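Local coordinates for protein alpha-glucosidase (Bacteroides thetaiotaomicron, PDB 5XFM) that probably hydrolyses beta-L-arabinopyranosides and alpha-galactosides as a bifunctional, calcium-binding member of glycoside hydrolase family 97, at residues S457-M460 with H465-D468; C475-I480 with G485-G490; K496-N499 with G505-R508. The protein carries 1 engineered substitution. All blocks are in the same frame, centred on the assembly; numbering follows the deposited sequence.

Contact 1: residues S457-M460 with H465-D468. With CA (calcium ion), chain E.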
loop_
_atom_site.group_PDB
_atom_site.type_symbol
_atom_site.label_atom_id
_atom_site.label_comp_id
_atom_site.label_asym_id
_atom_site.label_seq_id
_atom_site.Cartn_x
_atom_site.Cartn_y
_atom_site.Cartn_z
ATOM N N SER A 457 10.103 8.371 -4.350
ATOM C CA SER A 457 11.277 9.220 -4.207
ATOM C C SER A 457 11.753 9.821 -5.529
ATOM O O SER A 457 12.442 10.845 -5.533
ATOM C CB SER A 457 12.402 8.416 -3.550
ATOM O OG SER A 457 12.867 7.394 -4.414
ATOM N N GLU A 458 11.391 9.181 -6.643
ATOM C CA GLU A 458 11.731 9.687 -7.976
ATOM C C GLU A 458 11.250 11.129 -8.146
ATOM O O GLU A 458 11.915 11.949 -8.778
ATOM C CB GLU A 458 11.137 8.787 -9.079
ATOM C CG GLU A 458 9.614 8.879 -9.237
ATOM C CD GLU A 458 9.064 8.045 -10.392
ATOM O OE1 GLU A 458 9.847 7.653 -11.290
ATOM O OE2 GLU A 458 7.837 7.790 -10.400
ATOM N N ASN A 459 10.102 11.442 -7.552
ATOM C CA ASN A 459 9.539 12.769 -7.692
ATOM C C ASN A 459 10.433 13.805 -7.012
ATOM O O ASN A 459 10.563 14.931 -7.494
ATOM C CB ASN A 459 8.111 12.803 -7.140
ATOM C CG ASN A 459 7.164 11.908 -7.927
ATOM O OD1 ASN A 459 6.716 10.870 -7.439
ATOM N ND2 ASN A 459 6.855 12.312 -9.151
ATOM N N MET A 460 11.082 13.411 -5.920
ATOM C CA MET A 460 12.019 14.308 -5.258
ATOM C C MET A 460 13.196 14.608 -6.186
ATOM O O MET A 460 13.745 15.706 -6.162
ATOM C CB MET A 460 12.514 13.720 -3.939
ATOM C CG MET A 460 11.436 13.574 -2.867
ATOM S SD MET A 460 12.081 12.730 -1.408
ATOM C CE MET A 460 13.559 13.708 -1.106
ATOM N N HIS A 465 9.674 20.719 -5.252
ATOM C CA HIS A 465 8.426 20.718 -4.500
ATOM C C HIS A 465 8.328 19.473 -3.631
ATOM O O HIS A 465 8.048 19.564 -2.440
ATOM C CB HIS A 465 7.218 20.800 -5.448
ATOM C CG HIS A 465 5.894 20.592 -4.772
ATOM N ND1 HIS A 465 5.319 21.536 -3.947
ATOM C CD2 HIS A 465 5.036 19.545 -4.798
ATOM C CE1 HIS A 465 4.163 21.082 -3.499
ATOM N NE2 HIS A 465 3.967 19.876 -4.000
ATOM N N PHE A 466 8.603 18.313 -4.224
ATOM C CA PHE A 466 8.461 17.054 -3.504
ATOM C C PHE A 466 9.592 16.824 -2.495
ATOM O O PHE A 466 9.448 16.020 -1.574
ATOM C CB PHE A 466 8.362 15.890 -4.495
ATOM C CG PHE A 466 7.102 15.915 -5.307
ATOM C CD1 PHE A 466 5.867 15.717 -4.699
ATOM C CD2 PHE A 466 7.145 16.141 -6.672
ATOM C CE1 PHE A 466 4.700 15.749 -5.442
ATOM C CE2 PHE A 466 5.984 16.174 -7.423
ATOM C CZ PHE A 466 4.758 15.977 -6.807
ATOM N N CYS A 467 10.708 17.524 -2.664
ATOM C CA CYS A 467 11.718 17.589 -1.610
ATOM C C CYS A 467 11.195 18.392 -0.424
ATOM O O CYS A 467 11.442 18.041 0.730
ATOM C CB CYS A 467 13.025 18.213 -2.114
ATOM S SG CYS A 467 14.056 17.136 -3.120
ATOM N N ASP A 468 10.501 19.489 -0.721
ATOM C CA ASP A 468 9.975 20.367 0.317
ATOM C C ASP A 468 8.838 19.683 1.071
ATOM O O ASP A 468 8.597 19.972 2.243
ATOM C CB ASP A 468 9.495 21.702 -0.274
ATOM C CG ASP A 468 10.631 22.528 -0.886
ATOM O OD1 ASP A 468 11.815 22.255 -0.599
ATOM O OD2 ASP A 468 10.333 23.474 -1.644
HETATM CA CA CA E . 6.381 5.824 -11.227
HETATM O O HOH W 1 7.972 7.148 -13.180
HETATM O O HOH W 2 5.348 4.859 -13.117
HETATM O O HOH W 3 5.806 7.732 -12.742
HETATM O O HOH W 4 8.104 4.205 -11.711
#
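Phe466 keeps CG beside its backbone N (chi1 -67°) and Asn459 does the same (chi1 -64°). These torsions bring the start of the Asn459 side chain over one face of the Phe466 ring. Asn459 CB lies 3.5 Å from Phe466 CD2, and Asn459 CG also sits over this face. On the opposite face His465 CD2 stands 3.8 Å above the plane of the Phe466 ring, over its centre. Met460, the residue after Asn459, packs beside it against the Phe466 backbone. Met460 CG comes 3.4 Å from Phe466 O. Met460 CB lies 3.8 Å from Cys467 SG. An alanine in place of Phe466 is likely to leave Asn459 CB and His465 without the ring that separates them, and to open a gap between the helices.

Glu458 takes no part in the packing of the two segments; its chain, extended beyond CG, puts OE2 2.6 Å from the calcium ion. Glu458 OE1 accepts a hydrogen bond from water 1, itself a calcium ligand, so the carboxylate holds the metal both directly and through water. Glu174 and Glu452 also bind the ion.

The contact joins two consecutive short helices, 458-462 and 464-468, in the glycoside hydrolase 97 region, of the TIM-barrel clan. Helix 300-304 touches Glu458, while Leu498 of strand 497-498 packs on Met460 and Cys467.

Contact 2: residues C475-I480 with G485-G490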
loop_
_atom_site.group_PDB
_atom_site.type_symbol
_atom_site.label_atom_id
_atom_site.label_comp_id
_atom_site.label_asym_id
_atom_site.label_seq_id
_atom_site.Cartn_x
_atom_site.Cartn_y
_atom_site.Cartn_z
ATOM N N CYS A 475 5.029 11.498 6.864
ATOM C CA CYS A 475 4.183 11.485 8.051
ATOM C C CYS A 475 2.747 11.160 7.685
ATOM O O CYS A 475 1.871 11.140 8.549
ATOM C CB CYS A 475 4.238 12.829 8.786
ATOM S SG CYS A 475 5.763 13.109 9.704
ATOM N N LEU A 476 2.492 10.929 6.402
ATOM C CA LEU A 476 1.182 10.413 6.021
ATOM C C LEU A 476 1.177 8.891 5.833
ATOM O O LEU A 476 0.280 8.202 6.338
ATOM C CB LEU A 476 0.688 11.098 4.742
ATOM C CG LEU A 476 0.296 12.566 4.888
ATOM C CD1 LEU A 476 0.078 13.184 3.530
ATOM C CD2 LEU A 476 -0.947 12.724 5.755
ATOM N N HIS A 477 2.197 8.368 5.151
ATOM C CA HIS A 477 2.181 6.974 4.679
ATOM C C HIS A 477 1.908 5.859 5.700
ATOM O O HIS A 477 1.145 4.946 5.396
ATOM C CB HIS A 477 3.501 6.675 3.974
ATOM C CG HIS A 477 3.721 7.526 2.765
ATOM N ND1 HIS A 477 2.685 7.936 1.955
ATOM C CD2 HIS A 477 4.843 8.089 2.259
ATOM C CE1 HIS A 477 3.162 8.698 0.986
ATOM N NE2 HIS A 477 4.468 8.804 1.147
ATOM N N PRO A 478 2.506 5.924 6.903
ATOM C CA PRO A 478 2.206 4.833 7.835
ATOM C C PRO A 478 0.745 4.791 8.281
ATOM O O PRO A 478 0.286 3.742 8.729
ATOM C CB PRO A 478 3.138 5.112 9.022
ATOM C CG PRO A 478 3.634 6.497 8.834
ATOM C CD PRO A 478 3.635 6.745 7.373
ATOM N N PHE A 479 0.042 5.915 8.174
ATOM C CA PHE A 479 -1.371 5.987 8.534
ATOM C C PHE A 479 -2.304 5.612 7.373
ATOM O O PHE A 479 -3.461 5.239 7.598
ATOM C CB PHE A 479 -1.733 7.399 9.021
ATOM C CG PHE A 479 -0.969 7.854 10.242
ATOM C CD1 PHE A 479 0.115 8.714 10.118
ATOM C CD2 PHE A 479 -1.353 7.451 11.511
ATOM C CE1 PHE A 479 0.808 9.145 11.237
ATOM C CE2 PHE A 479 -0.664 7.878 12.631
ATOM C CZ PHE A 479 0.419 8.726 12.493
ATOM N N ILE A 480 -1.815 5.729 6.139
ATOM C CA ILE A 480 -2.684 5.603 4.966
ATOM C C ILE A 480 -2.151 4.624 3.900
ATOM O O ILE A 480 -2.452 3.433 3.949
ATOM C CB ILE A 480 -2.941 6.991 4.313
ATOM C CG1 ILE A 480 -3.445 7.985 5.366
ATOM C CG2 ILE A 480 -3.960 6.888 3.182
ATOM C CD1 ILE A 480 -3.681 9.380 4.857
ATOM N N GLY A 485 -0.726 -1.971 2.725
ATOM C CA GLY A 485 0.105 -2.758 1.832
ATOM C C GLY A 485 1.517 -2.268 1.571
ATOM O O GLY A 485 1.851 -1.106 1.833
ATOM N N SER A 486 2.338 -3.166 1.026
ATOM C CA SER A 486 3.728 -2.867 0.704
ATOM C C SER A 486 3.845 -1.663 -0.208
ATOM O O SER A 486 3.130 -1.545 -1.205
ATOM C CB SER A 486 4.409 -4.070 0.045
ATOM O OG SER A 486 4.546 -5.149 0.939
ATOM N N MET A 487 4.771 -0.779 0.138
ATOM C CA MET A 487 5.012 0.441 -0.620
ATOM C C MET A 487 6.475 0.536 -1.048
ATOM O O MET A 487 7.358 0.756 -0.217
ATOM C CB MET A 487 4.622 1.657 0.217
ATOM C CG MET A 487 4.711 2.982 -0.497
ATOM S SD MET A 487 4.180 4.306 0.601
ATOM C CE MET A 487 5.472 4.267 1.844
ATOM N N GLU A 488 6.731 0.344 -2.337
ATOM C CA GLU A 488 8.096 0.385 -2.862
ATOM C C GLU A 488 8.470 1.828 -3.151
ATOM O O GLU A 488 8.299 2.316 -4.271
ATOM C CB GLU A 488 8.227 -0.463 -4.129
ATOM C CG GLU A 488 9.224 -1.598 -3.989
ATOM C CD GLU A 488 10.671 -1.155 -4.201
ATOM O OE1 GLU A 488 10.906 -0.190 -4.957
ATOM O OE2 GLU A 488 11.580 -1.757 -3.592
ATOM N N PHE A 489 8.968 2.513 -2.129
ATOM C CA PHE A 489 9.115 3.964 -2.182
ATOM C C PHE A 489 10.456 4.408 -2.774
ATOM O O PHE A 489 10.553 5.480 -3.371
ATOM C CB PHE A 489 8.936 4.552 -0.774
ATOM C CG PHE A 489 8.964 6.053 -0.734
ATOM C CD1 PHE A 489 7.827 6.788 -1.028
ATOM C CD2 PHE A 489 10.127 6.729 -0.401
ATOM C CE1 PHE A 489 7.848 8.175 -0.996
ATOM C CE2 PHE A 489 10.156 8.112 -0.366
ATOM C CZ PHE A 489 9.011 8.836 -0.662
ATOM N N GLY A 490 11.490 3.587 -2.615
ATOM C CA GLY A 490 12.821 3.951 -3.078
ATOM C C GLY A 490 13.463 5.038 -2.228
ATOM O O GLY A 490 14.201 5.890 -2.728
#
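The imidazole of His477 carries the sulfur of Met487 over one face. Met487 SD lies 4.1 Å from the centroid of the His477 ring and 18° off the ring normal, a Met-aromatic contact displaced toward the rim. The phenyl ring of Phe489 also meets the imidazole, but obliquely. The centroids of the His477 and Phe489 rings are 5.8 Å apart and their planes make 55°. Phe489 CE1 and His477 NE2 are the closest atoms of this pair, at 4.1 Å.

Met487 reaches across with a chain that is extended up to the sulfur (chi1 -175°) and then bends at chi3. The bend brings its methyl back to the base of the histidine, with Met487 CE 3.8 Å from His477 CB. The thioether thus spans the root and the face of one side chain, and the two side chains cross at about a right angle.

His477 belongs to a short turn with helical torsions. Phe479 N donates to Leu476 O at 2.9 Å within it. Met487 and Phe489 stand on an irregular segment, with an inverse gamma turn centred on Glu488 between them.

All three touching residues are buried. Segment 485-490 bonds through its backbone to Ser451 at the end of strand 448-451 and to Gln523, ahead of strand 526-528. Glu488 OE2 also accepts a hydrogen bond from Asn528 N of strand 526-528. The segment thus lies between the two outermost strands of the parallel sheet, consistent with closure of a TIM-type barrel. Behind His477, Pro478 and Phe479 rest on strand 567-574 of the C-terminal sheet.

Contact 3: residues K496-N499 with G505-R508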
loop_
_atom_site.group_PDB
_atom_site.type_symbol
_atom_site.label_atom_id
_atom_site.label_comp_id
_atom_site.label_asym_id
_atom_site.label_seq_id
_atom_site.Cartn_x
_atom_site.Cartn_y
_atom_site.Cartn_z
ATOM N N LYS A 496 23.063 14.833 -0.757
ATOM C CA LYS A 496 22.506 16.139 -0.414
ATOM C C LYS A 496 21.924 16.801 -1.644
ATOM O O LYS A 496 20.983 17.591 -1.560
ATOM C CB LYS A 496 23.557 17.052 0.203
ATOM C CG LYS A 496 24.093 16.609 1.540
ATOM C CD LYS A 496 25.329 17.419 1.891
ATOM C CE LYS A 496 25.965 16.934 3.175
ATOM N NZ LYS A 496 25.169 17.402 4.346
ATOM N N ARG A 497 22.505 16.484 -2.794
ATOM C CA ARG A 497 22.005 17.004 -4.049
ATOM C C ARG A 497 21.633 15.841 -4.954
ATOM O O ARG A 497 22.434 14.921 -5.170
ATOM C CB ARG A 497 23.044 17.908 -4.713
ATOM C CG ARG A 497 23.387 19.140 -3.891
ATOM C CD ARG A 497 22.175 20.039 -3.696
ATOM N NE ARG A 497 21.649 20.540 -4.963
ATOM C CZ ARG A 497 22.141 21.594 -5.607
ATOM N NH1 ARG A 497 23.181 22.253 -5.105
ATOM N NH2 ARG A 497 21.596 21.990 -6.751
ATOM N N LEU A 498 20.426 15.894 -5.503
ATOM C CA LEU A 498 19.850 14.721 -6.150
ATOM C C LEU A 498 20.217 14.623 -7.615
ATOM O O LEU A 498 19.350 14.705 -8.493
ATOM C CB LEU A 498 18.327 14.698 -5.980
ATOM C CG LEU A 498 17.819 14.018 -4.704
ATOM C CD1 LEU A 498 18.566 14.481 -3.461
ATOM C CD2 LEU A 498 16.306 14.200 -4.534
ATOM N N ASN A 499 21.514 14.453 -7.859
ATOM C CA ASN A 499 22.046 14.144 -9.182
ATOM C C ASN A 499 23.268 13.234 -9.029
ATOM O O ASN A 499 23.634 12.871 -7.910
ATOM C CB ASN A 499 22.383 15.427 -9.950
ATOM C CG ASN A 499 23.633 16.126 -9.435
ATOM O OD1 ASN A 499 24.123 15.846 -8.342
ATOM N ND2 ASN A 499 24.123 17.083 -10.211
ATOM N N GLY A 505 20.977 19.517 -9.254
ATOM C CA GLY A 505 19.625 18.995 -9.195
ATOM C C GLY A 505 18.905 19.514 -7.964
ATOM O O GLY A 505 19.224 20.593 -7.457
ATOM N N THR A 506 17.919 18.758 -7.492
ATOM C CA THR A 506 17.136 19.184 -6.340
ATOM C C THR A 506 17.929 19.041 -5.040
ATOM O O THR A 506 18.990 18.411 -5.003
ATOM C CB THR A 506 15.817 18.403 -6.231
ATOM O OG1 THR A 506 16.107 17.009 -6.136
ATOM C CG2 THR A 506 14.941 18.639 -7.458
ATOM N N THR A 507 17.400 19.638 -3.980
ATOM C CA THR A 507 18.077 19.692 -2.692
ATOM C C THR A 507 17.242 19.022 -1.606
ATOM O O THR A 507 16.115 19.447 -1.339
ATOM C CB THR A 507 18.372 21.156 -2.285
ATOM O OG1 THR A 507 19.180 21.776 -3.295
ATOM C CG2 THR A 507 19.113 21.220 -0.957
ATOM N N ARG A 508 17.787 17.969 -0.997
ATOM C CA ARG A 508 17.130 17.327 0.132
ATOM C C ARG A 508 16.930 18.317 1.275
ATOM O O ARG A 508 17.842 19.068 1.608
ATOM C CB ARG A 508 17.936 16.127 0.623
ATOM C CG ARG A 508 17.379 15.511 1.905
ATOM C CD ARG A 508 18.044 14.188 2.256
ATOM N NE ARG A 508 19.498 14.205 2.117
ATOM C CZ ARG A 508 20.347 13.968 3.114
ATOM N NH1 ARG A 508 19.883 13.710 4.327
ATOM N NH2 ARG A 508 21.657 13.985 2.900
HETATM O O HOH W 5 17.402 16.317 -9.260
#
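A short antiparallel beta hairpin joins residues 496-499 to 505-508. Leu498 N donates to Thr506 O at 2.9 Å, nearly straight at 168°. Further along, Arg508 N gives a longer bond of 3.3 Å to Lys496 O. Water 5 donates to Leu498 O and accepts from Thr506 N, filling in between the backbones.

Arg497 and Thr507 form a non-hydrogen-bonded pair in this two-stranded hairpin. Arg497 curls back over the partner strand, bent at both chi2 and chi3. Its NH2 donates to Gly505 O at 2.8 Å, close to the guanidinium plane. Its NE makes a weak bond of 3.4 Å to Thr506 O, so that carbonyl has two donors. Thr507 OG1 lies over a face of the guanidinium.

On the side of the hairpin opposite Arg497 and Thr507, Leu498 CB and CD2 each come 3.2 Å from Thr506 OG1, whose polar partner is Met460 O. Both side chains pack on helix 464-468 through Cys467. At the open end Lys496 CG lies 3.8 Å from Arg508 NH2, while Arg508 NH1 forms a salt bridge with Asp512. Asn499 OD1 accepts from Asp503 N within the connecting loop.

Contact 1 is the hub. Its Ser457 meets contact 2 through two probable hydrogen bonds, Ser457 OG to Gly490 O at 2.6 Å and Ser457 N to Phe489 O at 3.1 Å. Its Met460 O meets contact 3 at Thr506 OG1, 2.7 Å away, also a probable hydrogen bond. Contacts 2 and 3 do not touch; their nearest atoms are about 9 Å apart. The calcium ion binds at the Glu458 end of contact 1, and the side chain of Phe489 in contact 2 lies about 10 Å from it. The metal probably marks the active-site region, as in family 97 relatives. Contact 3 flanks contact 1 farther from the chain centre.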